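Long-range contact in protein tudor (Drosophila melanogaster, PDB 3NTK), which binds methylated arginines of the Piwi protein Aubergine through its extended Tudor domains and is required for germ cell formation: residues Q139-A144 against R154-S159. Residues are numbered along the deposited sequence; the frame is centred on the assembly and turned at random.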
# COMPACT_ATOMS: atom_id res chain seq x y z
N GLN A 139 -12.81 3.29 -7.53
CA GLN A 139 -13.01 1.94 -8.02
C GLN A 139 -11.93 1.67 -9.05
O GLN A 139 -11.44 2.59 -9.71
CB GLN A 139 -14.38 1.76 -8.69
CG GLN A 139 -15.57 1.94 -7.77
CD GLN A 139 -15.80 3.39 -7.44
OE1 GLN A 139 -15.89 4.23 -8.35
NE2 GLN A 139 -15.90 3.71 -6.16
N VAL A 140 -11.53 0.41 -9.16
CA VAL A 140 -10.52 0.03 -10.14
C VAL A 140 -11.00 -1.18 -10.90
O VAL A 140 -11.64 -2.07 -10.34
CB VAL A 140 -9.16 -0.32 -9.49
CG1 VAL A 140 -8.50 0.94 -8.92
CG2 VAL A 140 -9.34 -1.37 -8.40
N GLU A 141 -10.71 -1.20 -12.20
CA GLU A 141 -11.03 -2.34 -13.03
C GLU A 141 -9.66 -2.96 -13.22
O GLU A 141 -8.75 -2.30 -13.71
CB GLU A 141 -11.59 -1.90 -14.40
CG GLU A 141 -12.20 -3.04 -15.20
CD GLU A 141 -12.33 -2.73 -16.69
OE1 GLU A 141 -12.52 -1.55 -17.04
OE2 GLU A 141 -12.24 -3.67 -17.50
N ILE A 142 -9.49 -4.21 -12.79
CA ILE A 142 -8.19 -4.87 -12.93
C ILE A 142 -8.08 -5.53 -14.30
O ILE A 142 -8.78 -6.50 -14.60
CB ILE A 142 -7.98 -5.93 -11.83
CG1 ILE A 142 -8.14 -5.28 -10.45
CG2 ILE A 142 -6.58 -6.53 -11.94
CD1 ILE A 142 -7.97 -6.24 -9.29
N LEU A 143 -7.20 -4.98 -15.13
CA LEU A 143 -7.01 -5.50 -16.48
C LEU A 143 -6.04 -6.67 -16.49
O LEU A 143 -6.12 -7.55 -17.34
CB LEU A 143 -6.50 -4.39 -17.40
CG LEU A 143 -7.37 -3.12 -17.46
CD1 LEU A 143 -6.74 -2.12 -18.40
CD2 LEU A 143 -8.77 -3.48 -17.91
N ALA A 144 -5.11 -6.67 -15.54
CA ALA A 144 -4.13 -7.73 -15.45
C ALA A 144 -3.24 -7.58 -14.22
O ALA A 144 -3.19 -6.52 -13.59
CB ALA A 144 -3.27 -7.74 -16.70
N ARG A 154 -7.76 0.43 -14.52
CA ARG A 154 -8.46 1.58 -15.07
C ARG A 154 -9.10 2.15 -13.81
O ARG A 154 -9.72 1.41 -13.03
CB ARG A 154 -9.54 1.17 -16.07
CG ARG A 154 -8.99 0.72 -17.40
CD ARG A 154 -10.11 0.27 -18.32
NE ARG A 154 -9.60 -0.40 -19.51
CZ ARG A 154 -10.34 -1.15 -20.32
NH1 ARG A 154 -11.63 -1.32 -20.07
NH2 ARG A 154 -9.79 -1.73 -21.37
N LEU A 155 -8.95 3.44 -13.59
CA LEU A 155 -9.46 4.09 -12.39
C LEU A 155 -10.80 4.80 -12.59
O LEU A 155 -11.04 5.44 -13.61
CB LEU A 155 -8.41 5.09 -11.88
CG LEU A 155 -8.66 5.83 -10.56
CD1 LEU A 155 -8.68 4.84 -9.41
CD2 LEU A 155 -7.58 6.88 -10.36
N PHE A 156 -11.65 4.67 -11.58
CA PHE A 156 -12.97 5.30 -11.60
C PHE A 156 -13.24 6.03 -10.30
O PHE A 156 -12.68 5.70 -9.25
CB PHE A 156 -14.07 4.26 -11.82
CG PHE A 156 -13.94 3.49 -13.10
CD1 PHE A 156 -12.93 2.54 -13.26
CD2 PHE A 156 -14.81 3.73 -14.16
CE1 PHE A 156 -12.79 1.84 -14.46
CE2 PHE A 156 -14.67 3.03 -15.37
CZ PHE A 156 -13.66 2.09 -15.52
N TYR A 157 -14.10 7.04 -10.37
CA TYR A 157 -14.47 7.81 -9.19
C TYR A 157 -15.98 7.98 -9.28
O TYR A 157 -16.49 8.51 -10.26
CB TYR A 157 -13.76 9.16 -9.19
CG TYR A 157 -14.04 9.99 -7.97
CD1 TYR A 157 -13.76 9.51 -6.69
CD2 TYR A 157 -14.60 11.26 -8.09
CE1 TYR A 157 -14.03 10.27 -5.56
CE2 TYR A 157 -14.87 12.03 -6.97
CZ TYR A 157 -14.59 11.54 -5.71
OH TYR A 157 -14.86 12.32 -4.62
N GLN A 158 -16.69 7.52 -8.26
CA GLN A 158 -18.15 7.57 -8.25
C GLN A 158 -18.62 6.72 -9.43
O GLN A 158 -19.62 7.02 -10.08
CB GLN A 158 -18.64 9.01 -8.39
CG GLN A 158 -18.36 9.86 -7.16
CD GLN A 158 -18.99 11.23 -7.25
OE1 GLN A 158 -20.17 11.36 -7.57
NE2 GLN A 158 -18.21 12.27 -6.95
N SER A 159 -17.87 5.65 -9.70
CA SER A 159 -18.17 4.71 -10.77
C SER A 159 -18.09 5.28 -12.19
O SER A 159 -18.64 4.71 -13.12
CB SER A 159 -19.54 4.07 -10.55
OG SER A 159 -19.53 3.29 -9.36
O HOH W 1 -16.10 6.52 -5.71
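Gln139 and Glu141 pair with Phe156 and Arg154 through two antiparallel hydrogen-bonded pairs, with the non-hydrogen-bonded pair Val140–Leu155 between them; the strand axes run at 157°. Backbone bonds include Gln139 N to Phe156 O, 3.0 Å, and Glu141 N to Arg154 O, 2.9 Å. The same Arg154 O also receives a CA-H...O contact from Val140 CA.

Side-chain polar contacts sit at both ends. The Gln139 chain bends at chi2, which carries its amide beyond the end of strand 151-157, where OE1 accepts from Ser159 N at 2.8 Å, the donor lying above the amide plane. NE2 and Gln158 N share a water, and NE2 also bonds Asn5. At the other end Arg154 NH1 meets the syn side of Glu141 OE1 at 3.2 Å in a salt bridge, off-line (N-H...O 135°), with carboxylate and guanidinium planes 86° apart.

Among van der Waals contacts, Leu143 CD2 lies over one guanidinium face, offset toward its rim. Leu143 CD1 and CD2 pack on Arg154 NE, which has only a long, weak ion pair with Asp114. On the sheet face away from Glu141 and Phe156, Val140 CG1 meets Leu155 CD1 at 3.9 Å.

This hairpin belongs to the OB-fold part of the extended Tudor domain. Its chemistry implies a ladder extended past its last pair by the Gln139 amide, while the salt bridge, off-line and beside a buried NE without a hydrogen bond, is probably weaker than a coplanar, two-pronged one.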